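Local coordinates for protein erythrocyte binding antigen 140 (Plasmodium falciparum, PDB 4GF2) that probably binds erythrocyte surface receptors, glycophorin C and its sialic acid among them, through two Duffy-binding-like domains during host cell invasion by the malaria parasite, at residues 339-342 with 343-347; 403-407 with 408-412; 469-472 with 473-476; 476-479 with 480-484; 534-537 with 538-542. The protein carries 3 engineered substitutions. All coordinates share one frame; numbering follows the deposited sequence.

The five contacts are local turns, caps and helical steps that come in numerical order along the chain and gather in the C-terminal half of this two-domain fragment; contacts 1 to 4 lie within its second Duffy-binding-like domain. Contact 4, at the start of helix 478-508, touches all the others, its centre lying about 11 Å from those of contacts 1 and 3, 12 Å from contact 2 and 13 Å from contact 5. Trp482 packs on Pro342, Arg481 pairs with Asp404 near the C-terminal end of helix 388-407, and Phe479 meets Gln539 and Lys542. Contacts 3 and 4 share Ile476. Together they join helices 388-407, 478-508 and 518-548 of this mainly helical chain into one body.

Contact 1 (339-342 with 343-347); sequences TCEP and PRRQT
With CG turned opposite the backbone N (chi1 -173°), Glu341 runs out extended, while Gln346 keeps CG beside its own N (chi1 -61°); the two chains therefore meet, Glu341 CD lying 3.3 Å from Gln346 CG. From above the carbonyl plane, Gln346 NE2 donates a 3.1 Å hydrogen bond to Glu341 O, and it also donates to Ser325 O. Pro342 is the N-cap of the short helix 343-346 in this Duffy-binding-like domain: its O accepts Gln346 N at 3.0 Å and, more weakly, Arg345 N at 2.8 Å. Proline suits position 343, since a first-turn residue has no helical partner for an N-H. Pro342 CD rests on Arg345 CB at 3.8 Å. Glu341 OE2 sits over one face of the Arg345 guanidinium, 4.2 Å from NH1, the two planes 86° apart. The oxygen lies well out of the guanidinium plane, so the charges attract but no N-H points at it. Arg345 NH2 pairs instead with Asp410 and Asp414, and Arg344 with Asp401 and Glu485.

Contact 2 (403-407 with 408-412); sequences ADIIK and GSDII
Ile405 and Asp410 lie side by side and point the same way, Ile405 CG1 touching Asp410 CG at 3.7 Å, so that a branched apolar chain covers one flank of the carboxylate. A trans first torsion in Asp410 (chi1 173°) carries that carboxylate toward its partners: OD1 takes Gln478 NE2, and OD2 takes Arg345 and the backbone N of Lys413. Behind it, Asp410 CB comes within 4.0 Å of Asp404 CB, while the Asp404 carboxylate sends OD2 to Arg481. The like charges of the two aspartates are each answered by an arginine. Asp404 O gathers several amides: Asp410 N at 2.7 Å, arriving from above the carbonyl plane, and weakly Gly408 N at 3.0 Å and Ser409 N at 2.8 Å. Gly408 N also bonds weakly to Ile405 O at 3.3 Å. Its positive phi of 86° turns the side-chain direction against Lys407 O, so glycine, lacking a CB, suits the place. Ser409 to Asp404 and Gly408 to Ile405 are the paired bonds of a Schellman motif, at the C-terminal end of helix 388-407.

Contact 3 (469-472 with 473-476); sequences DYDK and FQKI
Helix 470-475 is a short surface helix of barely two turns, and the salt bridge between Asp471 and Lys475 joins residues one turn apart on it. Asp471 OD2 and Lys475 NZ stand 3.1 Å apart. The lysine chain starts with CG beside its backbone N (chi1 -67°), runs extended, and bends only at the last torsion (chi4 78°), which folds the ammonium back over the aspartate; the two chains run at a slant to one another. Along the way Lys475 CG passes 3.5 Å from Asp471 O. A long flexible lysine suits this exposed place, since its methylenes lie along the helix while its charge reaches the acid one turn earlier.

The backbone is wound by Phe473 N to Asp469 O at 2.9 Å and Gln474 N to Tyr470 O at 3.2 Å. Toward the end the coil tightens: Lys475 N bonds to Lys472 O at 3.0 Å, three residues back, and only weakly to Asp471 O, and Ile476 N likewise bonds to Phe473 O. Ile476 CG1 closes over Lys472 O at 3.7 Å.

Outward, Asp471 OD1 pairs with Lys450, Tyr470 stacks with Trp454, and Gln474 OE1 accepts a weak bond from Trp446, all three partners on helix 435-457. Phe473 and Gln474 meanwhile lean on helix 388-407 at Asn397 and at Ala403 and Lys407.

Contact 4 (476-479 with 480-484); sequences IPQF and LRWFK
Arg481 turns back from the first turn of helix 478-508 toward the residues that lead into it, Ile476 to Gln478. Its CB lies 3.3 Å from Gln478 O, and CG touches Ile476 CG2 at 3.7 Å. CD passes 3.5 Å from Ile476 O. The chain bends at chi3 (-44°), which lays CZ over Gln478 CA at 3.6 Å, so that one guanidinium face rests on the backbone. At the tip NH1 donates to Ile476 O at 2.8 Å, nearly along the C=O axis, while NH2 comes 3.5 Å from Gln478 CG.

Gln478 runs extended over Trp482, its CG lying 3.6 Å from the centroid of the six-membered ring, 29° off the normal, as a CH-pi contact. On another side the Phe479 and Phe483 rings, near parallel at 17°, are slid so far apart that they barely overlap, centroids 5.8 Å apart.

The buried polar tips share partners: Arg481 reaches Asp404 and Asp401, Trp482 NE1 reaches Asp401, Gln478 NE2 both Asp401 and Asp410, and Gln478 OE1 accepts Ile411 N. With its charge balanced by two carboxylates of helix 388-407, the buried guanidinium probably remains protonated and also grips a carbonyl just before its own helix.

Contact 5 (534-537 with 538-542); sequences SEYE and KQVDK. With GOL (glycerol), chain I.
Val540 CG2 sits over one face of the Tyr536 ring, 3.5 Å from the centroid and 17° off the normal, a CH-pi contact between residues one helical turn apart. The methyl is nearest the phenol end, 3.4 Å from CZ. Tyr536 CG, trans to the main-chain nitrogen (chi1 171°), lays the ring toward the following turn. Beside it, Gln539 turns its amide toward the preceding turn: NE2 gives Glu535 O a 3.1 Å bond from above the carbonyl plane, while Gln539 N reaches the same oxygen at 3.2 Å from the opposite face. These residues belong to helix 518-548, where regular bonds such as Val540 N to Tyr536 O at 2.9 Å bring residues four apart onto roughly the same side. Thus Ser534 OG (2.9 Å) and Lys538 NZ (3.0 Å) both bond to O3 of a glycerol, probably from the crystallisation liquor. Ser534 OG is itself tied to Leu531 O. Farther out, the Tyr536 ring meets Phe584 and packs on Trp486 and Leu567, while Gln539 lies against Phe479 and Phe483 of helix 478-508.

Contact 1 (339-342 with 343-347)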
loop_
_atom_site.group_PDB
_atom_site.type_symbol
_atom_site.label_atom_id
_atom_site.label_comp_id
_atom_site.label_asym_id
_atom_site.label_seq_id
_atom_site.Cartn_x
_atom_site.Cartn_y
_atom_site.Cartn_z
ATOM N N THR A 339 9.654 16.536 -32.437
ATOM C CA THR A 339 9.110 15.327 -31.834
ATOM C C THR A 339 7.717 15.008 -32.374
ATOM O O THR A 339 6.895 15.900 -32.569
ATOM C CB THR A 339 9.021 15.474 -30.299
ATOM O OG1 THR A 339 10.337 15.625 -29.749
ATOM C CG2 THR A 339 8.350 14.255 -29.676
ATOM N N CYS A 340 7.457 13.728 -32.615
ATOM C CA CYS A 340 6.133 13.285 -33.034
ATOM C C CYS A 340 5.602 12.238 -32.060
ATOM O O CYS A 340 6.164 11.152 -31.923
ATOM C CB CYS A 340 6.178 12.732 -34.461
ATOM S SG CYS A 340 6.414 14.004 -35.726
ATOM N N GLU A 341 4.516 12.578 -31.379
ATOM C CA GLU A 341 3.919 11.691 -30.392
ATOM C C GLU A 341 3.243 10.516 -31.090
ATOM O O GLU A 341 2.470 10.711 -32.021
ATOM C CB GLU A 341 2.904 12.465 -29.552
ATOM C CG GLU A 341 2.338 11.702 -28.370
ATOM C CD GLU A 341 1.341 12.527 -27.579
ATOM O OE1 GLU A 341 0.988 13.636 -28.039
ATOM O OE2 GLU A 341 0.909 12.070 -26.500
ATOM N N PRO A 342 3.548 9.286 -30.654
ATOM C CA PRO A 342 2.870 8.127 -31.244
ATOM C C PRO A 342 1.409 8.067 -30.820
ATOM O O PRO A 342 1.092 8.432 -29.686
ATOM C CB PRO A 342 3.636 6.932 -30.659
ATOM C CG PRO A 342 4.906 7.495 -30.118
ATOM C CD PRO A 342 4.590 8.886 -29.697
ATOM N N PRO A 343 0.523 7.626 -31.721
ATOM C CA PRO A 343 -0.886 7.436 -31.361
ATOM C C PRO A 343 -1.043 6.597 -30.097
ATOM O O PRO A 343 -1.909 6.868 -29.267
ATOM C CB PRO A 343 -1.450 6.695 -32.571
ATOM C CG PRO A 343 -0.616 7.177 -33.716
ATOM C CD PRO A 343 0.764 7.400 -33.159
ATOM N N ARG A 344 -0.200 5.580 -29.964
ATOM C CA ARG A 344 -0.200 4.717 -28.794
ATOM C C ARG A 344 0.027 5.529 -27.517
ATOM O O ARG A 344 -0.593 5.267 -26.491
ATOM C CB ARG A 344 0.884 3.646 -28.951
ATOM C CG ARG A 344 1.012 2.680 -27.784
ATOM C CD ARG A 344 2.335 1.928 -27.847
ATOM N NE ARG A 344 3.455 2.842 -28.052
ATOM C CZ ARG A 344 3.941 3.659 -27.122
ATOM N NH1 ARG A 344 3.414 3.685 -25.900
ATOM N NH2 ARG A 344 4.955 4.459 -27.416
ATOM N N ARG A 345 0.909 6.521 -27.585
ATOM C CA ARG A 345 1.202 7.365 -26.428
ATOM C C ARG A 345 0.051 8.322 -26.137
ATOM O O ARG A 345 -0.229 8.642 -24.980
ATOM C CB ARG A 345 2.496 8.148 -26.657
ATOM C CG ARG A 345 2.779 9.229 -25.613
ATOM C CD ARG A 345 2.973 8.647 -24.224
ATOM N NE ARG A 345 3.188 9.694 -23.223
ATOM C CZ ARG A 345 2.219 10.334 -22.576
ATOM N NH1 ARG A 345 0.945 10.050 -22.809
ATOM N NH2 ARG A 345 2.523 11.266 -21.689
ATOM N N GLN A 346 -0.611 8.777 -27.194
ATOM C CA GLN A 346 -1.737 9.695 -27.074
ATOM C C GLN A 346 -2.929 9.032 -26.398
ATOM O O GLN A 346 -3.779 9.710 -25.827
ATOM C CB GLN A 346 -2.165 10.188 -28.458
ATOM C CG GLN A 346 -1.097 10.958 -29.210
ATOM C CD GLN A 346 -1.518 11.305 -30.626
ATOM O OE1 GLN A 346 -2.676 11.636 -30.879
ATOM N NE2 GLN A 346 -0.577 11.228 -31.557
ATOM N N THR A 347 -2.994 7.707 -26.481
ATOM C CA THR A 347 -4.134 6.961 -25.957
ATOM C C THR A 347 -3.736 6.026 -24.813
ATOM O O THR A 347 -4.488 5.125 -24.453
ATOM C CB THR A 347 -4.804 6.134 -27.065
ATOM O OG1 THR A 347 -3.916 5.095 -27.497
ATOM C CG2 THR A 347 -5.162 7.020 -28.252
#

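Contact 2 (403-407 with 408-412)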
loop_
_atom_site.group_PDB
_atom_site.type_symbol
_atom_site.label_atom_id
_atom_site.label_comp_id
_atom_site.label_asym_id
_atom_site.label_seq_id
_atom_site.Cartn_x
_atom_site.Cartn_y
_atom_site.Cartn_z
ATOM N N ALA A 403 7.591 4.382 -17.776
ATOM C CA ALA A 403 8.831 4.658 -17.070
ATOM C C ALA A 403 9.213 6.130 -17.217
ATOM O O ALA A 403 9.614 6.778 -16.249
ATOM C CB ALA A 403 9.939 3.775 -17.604
ATOM N N ASP A 404 9.087 6.652 -18.432
ATOM C CA ASP A 404 9.439 8.043 -18.700
ATOM C C ASP A 404 8.498 9.009 -17.995
ATOM O O ASP A 404 8.890 10.123 -17.640
ATOM C CB ASP A 404 9.424 8.315 -20.203
ATOM C CG ASP A 404 10.767 8.054 -20.851
ATOM O OD1 ASP A 404 11.779 8.553 -20.321
ATOM O OD2 ASP A 404 10.812 7.350 -21.882
ATOM N N ILE A 405 7.258 8.579 -17.796
ATOM C CA ILE A 405 6.255 9.419 -17.156
ATOM C C ILE A 405 6.512 9.479 -15.651
ATOM O O ILE A 405 6.447 10.546 -15.044
ATOM C CB ILE A 405 4.835 8.898 -17.458
ATOM C CG1 ILE A 405 4.455 9.244 -18.900
ATOM C CG2 ILE A 405 3.814 9.492 -16.501
ATOM C CD1 ILE A 405 3.163 8.612 -19.366
ATOM N N ILE A 406 6.824 8.327 -15.065
ATOM C CA ILE A 406 7.150 8.240 -13.648
ATOM C C ILE A 406 8.475 8.936 -13.341
ATOM O O ILE A 406 8.606 9.620 -12.326
ATOM C CB ILE A 406 7.261 6.773 -13.192
ATOM C CG1 ILE A 406 5.919 6.055 -13.360
ATOM C CG2 ILE A 406 7.734 6.696 -11.749
ATOM C CD1 ILE A 406 4.765 6.696 -12.614
ATOM N N LYS A 407 9.460 8.748 -14.212
ATOM C CA LYS A 407 10.767 9.367 -14.020
ATOM C C LYS A 407 10.696 10.878 -14.233
ATOM O O LYS A 407 11.539 11.623 -13.739
ATOM C CB LYS A 407 11.802 8.745 -14.967
ATOM C CG LYS A 407 12.240 7.335 -14.576
ATOM C CD LYS A 407 13.178 6.716 -15.614
ATOM C CE LYS A 407 14.436 7.553 -15.794
ATOM N NZ LYS A 407 15.448 6.883 -16.657
ATOM N N GLY A 408 9.683 11.327 -14.968
ATOM C CA GLY A 408 9.524 12.738 -15.268
ATOM C C GLY A 408 10.302 13.167 -16.498
ATOM O O GLY A 408 10.517 14.354 -16.720
ATOM N N SER A 409 10.726 12.201 -17.305
ATOM C CA SER A 409 11.492 12.503 -18.508
ATOM C C SER A 409 10.604 12.455 -19.746
ATOM O O SER A 409 11.043 12.805 -20.840
ATOM C CB SER A 409 12.650 11.519 -18.665
ATOM O OG SER A 409 12.167 10.194 -18.765
ATOM N N ASP A 410 9.358 12.020 -19.568
ATOM C CA ASP A 410 8.399 11.969 -20.669
ATOM C C ASP A 410 8.293 13.318 -21.371
ATOM O O ASP A 410 8.196 14.360 -20.726
ATOM C CB ASP A 410 7.019 11.544 -20.165
ATOM C CG ASP A 410 5.954 11.637 -21.242
ATOM O OD1 ASP A 410 5.998 10.828 -22.195
ATOM O OD2 ASP A 410 5.070 12.517 -21.137
ATOM N N ILE A 411 8.301 13.286 -22.699
ATOM C CA ILE A 411 8.322 14.502 -23.500
ATOM C C ILE A 411 6.985 15.249 -23.509
ATOM O O ILE A 411 6.958 16.477 -23.607
ATOM C CB ILE A 411 8.720 14.185 -24.956
ATOM C CG1 ILE A 411 10.186 13.755 -25.019
ATOM C CG2 ILE A 411 8.495 15.396 -25.856
ATOM C CD1 ILE A 411 10.635 13.298 -26.389
ATOM N N ILE A 412 5.883 14.513 -23.409
ATOM C CA ILE A 412 4.559 15.100 -23.612
ATOM C C ILE A 412 4.104 15.973 -22.444
ATOM O O ILE A 412 3.643 17.093 -22.650
ATOM C CB ILE A 412 3.485 14.023 -23.858
ATOM C CG1 ILE A 412 3.906 13.089 -24.993
ATOM C CG2 ILE A 412 2.152 14.677 -24.190
ATOM C CD1 ILE A 412 4.172 13.789 -26.313
#

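Contact 3 (469-472 with 473-476)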
loop_
_atom_site.group_PDB
_atom_site.type_symbol
_atom_site.label_atom_id
_atom_site.label_comp_id
_atom_site.label_asym_id
_atom_site.label_seq_id
_atom_site.Cartn_x
_atom_site.Cartn_y
_atom_site.Cartn_z
ATOM N N ASP A 469 15.143 -7.783 -22.627
ATOM C CA ASP A 469 15.793 -6.477 -22.615
ATOM C C ASP A 469 14.798 -5.327 -22.507
ATOM O O ASP A 469 15.062 -4.214 -22.966
ATOM C CB ASP A 469 16.666 -6.311 -23.862
ATOM C CG ASP A 469 17.839 -7.273 -23.881
ATOM O OD1 ASP A 469 18.435 -7.504 -22.806
ATOM O OD2 ASP A 469 18.162 -7.803 -24.965
ATOM N N TYR A 470 13.655 -5.600 -21.890
ATOM C CA TYR A 470 12.674 -4.559 -21.628
ATOM C C TYR A 470 13.309 -3.457 -20.790
ATOM O O TYR A 470 12.938 -2.289 -20.902
ATOM C CB TYR A 470 11.450 -5.137 -20.913
ATOM C CG TYR A 470 11.779 -5.961 -19.687
ATOM C CD1 TYR A 470 12.031 -5.352 -18.467
ATOM C CD2 TYR A 470 11.831 -7.347 -19.749
ATOM C CE1 TYR A 470 12.329 -6.095 -17.346
ATOM C CE2 TYR A 470 12.130 -8.101 -18.629
ATOM C CZ TYR A 470 12.378 -7.467 -17.431
ATOM O OH TYR A 470 12.675 -8.206 -16.310
ATOM N N ASP A 471 14.280 -3.832 -19.962
ATOM C CA ASP A 471 14.951 -2.870 -19.096
ATOM C C ASP A 471 15.888 -1.967 -19.894
ATOM O O ASP A 471 15.868 -0.748 -19.732
ATOM C CB ASP A 471 15.733 -3.589 -17.999
ATOM C CG ASP A 471 16.256 -2.639 -16.943
ATOM O OD1 ASP A 471 15.609 -1.595 -16.712
ATOM O OD2 ASP A 471 17.311 -2.933 -16.343
ATOM N N LYS A 472 16.712 -2.568 -20.749
ATOM C CA LYS A 472 17.598 -1.797 -21.617
ATOM C C LYS A 472 16.790 -0.880 -22.525
ATOM O O LYS A 472 17.161 0.271 -22.751
ATOM C CB LYS A 472 18.468 -2.720 -22.475
ATOM C CG LYS A 472 19.817 -3.065 -21.865
ATOM C CD LYS A 472 20.655 -3.901 -22.826
ATOM C CE LYS A 472 22.047 -4.165 -22.275
ATOM N NZ LYS A 472 22.880 -4.964 -23.217
ATOM N N PHE A 473 15.689 -1.400 -23.052
ATOM C CA PHE A 473 14.845 -0.629 -23.953
ATOM C C PHE A 473 14.324 0.631 -23.267
ATOM O O PHE A 473 14.281 1.706 -23.867
ATOM C CB PHE A 473 13.676 -1.484 -24.443
ATOM C CG PHE A 473 12.822 -0.804 -25.468
ATOM C CD1 PHE A 473 13.338 -0.479 -26.711
ATOM C CD2 PHE A 473 11.499 -0.494 -25.194
ATOM C CE1 PHE A 473 12.555 0.145 -27.658
ATOM C CE2 PHE A 473 10.710 0.130 -26.137
ATOM C CZ PHE A 473 11.236 0.450 -27.372
ATOM N N GLN A 474 13.941 0.493 -22.002
ATOM C CA GLN A 474 13.402 1.610 -21.238
ATOM C C GLN A 474 14.454 2.692 -21.004
ATOM O O GLN A 474 14.118 3.856 -20.787
ATOM C CB GLN A 474 12.849 1.112 -19.900
ATOM C CG GLN A 474 12.344 2.213 -18.981
ATOM C CD GLN A 474 13.274 2.466 -17.807
ATOM O OE1 GLN A 474 13.836 1.530 -17.231
ATOM N NE2 GLN A 474 13.443 3.736 -17.446
ATOM N N LYS A 475 15.725 2.307 -21.051
ATOM C CA LYS A 475 16.814 3.255 -20.833
ATOM C C LYS A 475 17.122 4.089 -22.077
ATOM O O LYS A 475 17.852 5.077 -21.999
ATOM C CB LYS A 475 18.083 2.525 -20.378
ATOM C CG LYS A 475 17.981 1.893 -18.999
ATOM C CD LYS A 475 19.360 1.660 -18.400
ATOM C CE LYS A 475 19.281 1.049 -17.006
ATOM N NZ LYS A 475 18.994 -0.412 -17.037
ATOM N N ILE A 476 16.569 3.695 -23.221
ATOM C CA ILE A 476 16.800 4.417 -24.468
ATOM C C ILE A 476 15.956 5.685 -24.531
ATOM O O ILE A 476 14.748 5.636 -24.298
ATOM C CB ILE A 476 16.458 3.545 -25.688
ATOM C CG1 ILE A 476 17.444 2.381 -25.795
ATOM C CG2 ILE A 476 16.486 4.376 -26.966
ATOM C CD1 ILE A 476 17.175 1.459 -26.960
#

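Contact 4 (476-479 with 480-484)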
loop_
_atom_site.group_PDB
_atom_site.type_symbol
_atom_site.label_atom_id
_atom_site.label_comp_id
_atom_site.label_asym_id
_atom_site.label_seq_id
_atom_site.Cartn_x
_atom_site.Cartn_y
_atom_site.Cartn_z
ATOM N N ILE A 476 16.569 3.695 -23.221
ATOM C CA ILE A 476 16.800 4.417 -24.468
ATOM C C ILE A 476 15.956 5.685 -24.531
ATOM O O ILE A 476 14.748 5.636 -24.298
ATOM C CB ILE A 476 16.458 3.545 -25.688
ATOM C CG1 ILE A 476 17.444 2.381 -25.795
ATOM C CG2 ILE A 476 16.486 4.376 -26.966
ATOM C CD1 ILE A 476 17.175 1.459 -26.960
ATOM N N PRO A 477 16.588 6.826 -24.850
ATOM C CA PRO A 477 15.853 8.085 -24.986
ATOM C C PRO A 477 14.515 7.893 -25.688
ATOM O O PRO A 477 14.443 7.289 -26.759
ATOM C CB PRO A 477 16.797 8.942 -25.826
ATOM C CG PRO A 477 18.149 8.490 -25.406
ATOM C CD PRO A 477 18.027 7.008 -25.114
ATOM N N GLN A 478 13.462 8.403 -25.063
ATOM C CA GLN A 478 12.102 8.214 -25.545
ATOM C C GLN A 478 11.967 8.528 -27.037
ATOM O O GLN A 478 11.449 7.714 -27.799
ATOM C CB GLN A 478 11.153 9.093 -24.733
ATOM C CG GLN A 478 9.688 8.858 -25.013
ATOM C CD GLN A 478 8.804 9.617 -24.049
ATOM O OE1 GLN A 478 9.029 10.799 -23.788
ATOM N NE2 GLN A 478 7.804 8.939 -23.497
ATOM N N PHE A 479 12.432 9.701 -27.451
ATOM C CA PHE A 479 12.317 10.110 -28.847
ATOM C C PHE A 479 12.884 9.067 -29.802
ATOM O O PHE A 479 12.310 8.805 -30.860
ATOM C CB PHE A 479 13.032 11.434 -29.091
ATOM C CG PHE A 479 13.258 11.727 -30.543
ATOM C CD1 PHE A 479 12.200 12.082 -31.361
ATOM C CD2 PHE A 479 14.525 11.634 -31.095
ATOM C CE1 PHE A 479 12.403 12.348 -32.700
ATOM C CE2 PHE A 479 14.734 11.899 -32.432
ATOM C CZ PHE A 479 13.672 12.256 -33.236
ATOM N N LEU A 480 14.020 8.486 -29.433
ATOM C CA LEU A 480 14.654 7.468 -30.260
ATOM C C LEU A 480 13.759 6.237 -30.369
ATOM O O LEU A 480 13.665 5.620 -31.430
ATOM C CB LEU A 480 16.024 7.087 -29.692
ATOM C CG LEU A 480 17.105 8.169 -29.784
ATOM C CD1 LEU A 480 18.374 7.734 -29.063
ATOM C CD2 LEU A 480 17.410 8.501 -31.234
ATOM N N ARG A 481 13.094 5.888 -29.272
ATOM C CA ARG A 481 12.177 4.759 -29.282
ATOM C C ARG A 481 10.989 5.068 -30.177
ATOM O O ARG A 481 10.512 4.202 -30.910
ATOM C CB ARG A 481 11.692 4.442 -27.870
ATOM C CG ARG A 481 12.809 4.191 -26.872
ATOM C CD ARG A 481 12.278 3.548 -25.603
ATOM N NE ARG A 481 11.043 4.175 -25.130
ATOM C CZ ARG A 481 10.973 5.116 -24.190
ATOM N NH1 ARG A 481 12.070 5.571 -23.596
ATOM N NH2 ARG A 481 9.790 5.604 -23.840
ATOM N N TRP A 482 10.519 6.309 -30.119
ATOM C CA TRP A 482 9.357 6.723 -30.895
ATOM C C TRP A 482 9.687 6.791 -32.374
ATOM O O TRP A 482 8.902 6.354 -33.211
ATOM C CB TRP A 482 8.846 8.080 -30.411
ATOM C CG TRP A 482 8.209 8.011 -29.071
ATOM C CD1 TRP A 482 8.004 6.890 -28.317
ATOM C CD2 TRP A 482 7.679 9.106 -28.316
ATOM N NE1 TRP A 482 7.383 7.222 -27.138
ATOM C CE2 TRP A 482 7.173 8.575 -27.115
ATOM C CE3 TRP A 482 7.586 10.482 -28.541
ATOM C CZ2 TRP A 482 6.586 9.374 -26.141
ATOM C CZ3 TRP A 482 7.002 11.272 -27.572
ATOM C CH2 TRP A 482 6.509 10.716 -26.388
ATOM N N PHE A 483 10.852 7.348 -32.686
ATOM C CA PHE A 483 11.300 7.482 -34.066
ATOM C C PHE A 483 11.242 6.128 -34.771
ATOM O O PHE A 483 10.703 6.012 -35.873
ATOM C CB PHE A 483 12.730 8.029 -34.101
ATOM C CG PHE A 483 13.201 8.435 -35.475
ATOM C CD1 PHE A 483 12.309 8.574 -36.527
ATOM C CD2 PHE A 483 14.543 8.673 -35.710
ATOM C CE1 PHE A 483 12.751 8.947 -37.783
ATOM C CE2 PHE A 483 14.988 9.045 -36.965
ATOM C CZ PHE A 483 14.091 9.182 -38.002
ATOM N N LYS A 484 11.798 5.106 -34.129
ATOM C CA LYS A 484 11.767 3.753 -34.671
ATOM C C LYS A 484 10.333 3.236 -34.772
ATOM O O LYS A 484 9.968 2.591 -35.754
ATOM C CB LYS A 484 12.606 2.806 -33.810
ATOM C CG LYS A 484 11.932 1.473 -33.538
ATOM C CD LYS A 484 12.880 0.478 -32.887
ATOM C CE LYS A 484 12.124 -0.518 -32.023
ATOM N NZ LYS A 484 11.000 -1.170 -32.751
#

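Contact 5 (534-537 with 538-542)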
loop_
_atom_site.group_PDB
_atom_site.type_symbol
_atom_site.label_atom_id
_atom_site.label_comp_id
_atom_site.label_asym_id
_atom_site.label_seq_id
_atom_site.Cartn_x
_atom_site.Cartn_y
_atom_site.Cartn_z
ATOM N N SER A 534 6.314 15.111 -44.026
ATOM C CA SER A 534 6.565 16.192 -43.079
ATOM C C SER A 534 6.930 15.638 -41.703
ATOM O O SER A 534 7.829 16.158 -41.040
ATOM C CB SER A 534 5.365 17.143 -42.989
ATOM O OG SER A 534 4.165 16.462 -42.676
ATOM N N GLU A 535 6.249 14.574 -41.287
ATOM C CA GLU A 535 6.532 13.945 -40.002
ATOM C C GLU A 535 7.967 13.442 -39.997
ATOM O O GLU A 535 8.709 13.634 -39.031
ATOM C CB GLU A 535 5.581 12.777 -39.756
ATOM C CG GLU A 535 4.128 13.176 -39.605
ATOM C CD GLU A 535 3.209 11.971 -39.531
ATOM O OE1 GLU A 535 3.713 10.834 -39.630
ATOM O OE2 GLU A 535 1.985 12.160 -39.371
ATOM N N TYR A 536 8.345 12.795 -41.094
ATOM C CA TYR A 536 9.692 12.278 -41.270
ATOM C C TYR A 536 10.723 13.393 -41.160
ATOM O O TYR A 536 11.713 13.264 -40.445
ATOM C CB TYR A 536 9.804 11.595 -42.633
ATOM C CG TYR A 536 11.210 11.205 -43.021
ATOM C CD1 TYR A 536 11.746 9.983 -42.635
ATOM C CD2 TYR A 536 12.001 12.053 -43.782
ATOM C CE1 TYR A 536 13.031 9.620 -42.993
ATOM C CE2 TYR A 536 13.287 11.699 -44.144
ATOM C CZ TYR A 536 13.795 10.481 -43.748
ATOM O OH TYR A 536 15.076 10.126 -44.105
ATOM N N GLU A 537 10.478 14.491 -41.868
ATOM C CA GLU A 537 11.407 15.614 -41.897
ATOM C C GLU A 537 11.608 16.215 -40.513
ATOM O O GLU A 537 12.731 16.531 -40.124
ATOM C CB GLU A 537 10.907 16.690 -42.860
ATOM C CG GLU A 537 11.035 16.306 -44.324
ATOM C CD GLU A 537 10.445 17.349 -45.251
ATOM O OE1 GLU A 537 9.666 18.199 -44.771
ATOM O OE2 GLU A 537 10.766 17.323 -46.458
ATOM N N LYS A 538 10.512 16.374 -39.777
ATOM C CA LYS A 538 10.577 16.908 -38.423
ATOM C C LYS A 538 11.513 16.072 -37.561
ATOM O O LYS A 538 12.457 16.592 -36.967
ATOM C CB LYS A 538 9.184 16.937 -37.786
ATOM C CG LYS A 538 8.296 18.078 -38.264
ATOM C CD LYS A 538 6.975 18.100 -37.504
ATOM C CE LYS A 538 6.118 19.301 -37.882
ATOM N NZ LYS A 538 5.638 19.235 -39.290
ATOM N N GLN A 539 11.249 14.773 -37.502
ATOM C CA GLN A 539 11.997 13.880 -36.626
ATOM C C GLN A 539 13.445 13.709 -37.064
ATOM O O GLN A 539 14.342 13.584 -36.231
ATOM C CB GLN A 539 11.310 12.522 -36.566
ATOM C CG GLN A 539 9.949 12.570 -35.906
ATOM C CD GLN A 539 9.182 11.289 -36.103
ATOM O OE1 GLN A 539 9.070 10.470 -35.193
ATOM N NE2 GLN A 539 8.652 11.103 -37.303
ATOM N N VAL A 540 13.670 13.697 -38.371
ATOM C CA VAL A 540 15.022 13.614 -38.901
ATOM C C VAL A 540 15.826 14.828 -38.456
ATOM O O VAL A 540 17.001 14.715 -38.101
ATOM C CB VAL A 540 15.013 13.535 -40.438
ATOM C CG1 VAL A 540 16.348 13.992 -41.015
ATOM C CG2 VAL A 540 14.687 12.120 -40.888
ATOM N N ASP A 541 15.183 15.990 -38.470
ATOM C CA ASP A 541 15.849 17.233 -38.111
ATOM C C ASP A 541 16.295 17.188 -36.657
ATOM O O ASP A 541 17.410 17.588 -36.329
ATOM C CB ASP A 541 14.910 18.419 -38.338
ATOM C CG ASP A 541 15.614 19.753 -38.208
ATOM O OD1 ASP A 541 16.747 19.885 -38.719
ATOM O OD2 ASP A 541 15.031 20.674 -37.597
ATOM N N LYS A 542 15.420 16.695 -35.786
ATOM C CA LYS A 542 15.733 16.599 -34.366
ATOM C C LYS A 542 16.828 15.570 -34.129
ATOM O O LYS A 542 17.774 15.820 -33.383
ATOM C CB LYS A 542 14.486 16.225 -33.560
ATOM C CG LYS A 542 14.775 15.932 -32.093
ATOM C CD LYS A 542 13.504 15.640 -31.316
ATOM C CE LYS A 542 13.816 15.116 -29.922
ATOM N NZ LYS A 542 14.561 16.104 -29.092
HETATM C C1 GOL I . 1.187 17.615 -37.074
HETATM O O1 GOL I . 0.732 16.280 -37.072
HETATM C C2 GOL I . 1.632 17.992 -38.482
HETATM O O2 GOL I . 0.534 17.930 -39.365
HETATM C C3 GOL I . 2.730 17.041 -38.947
HETATM O O3 GOL I . 3.301 17.520 -40.144
#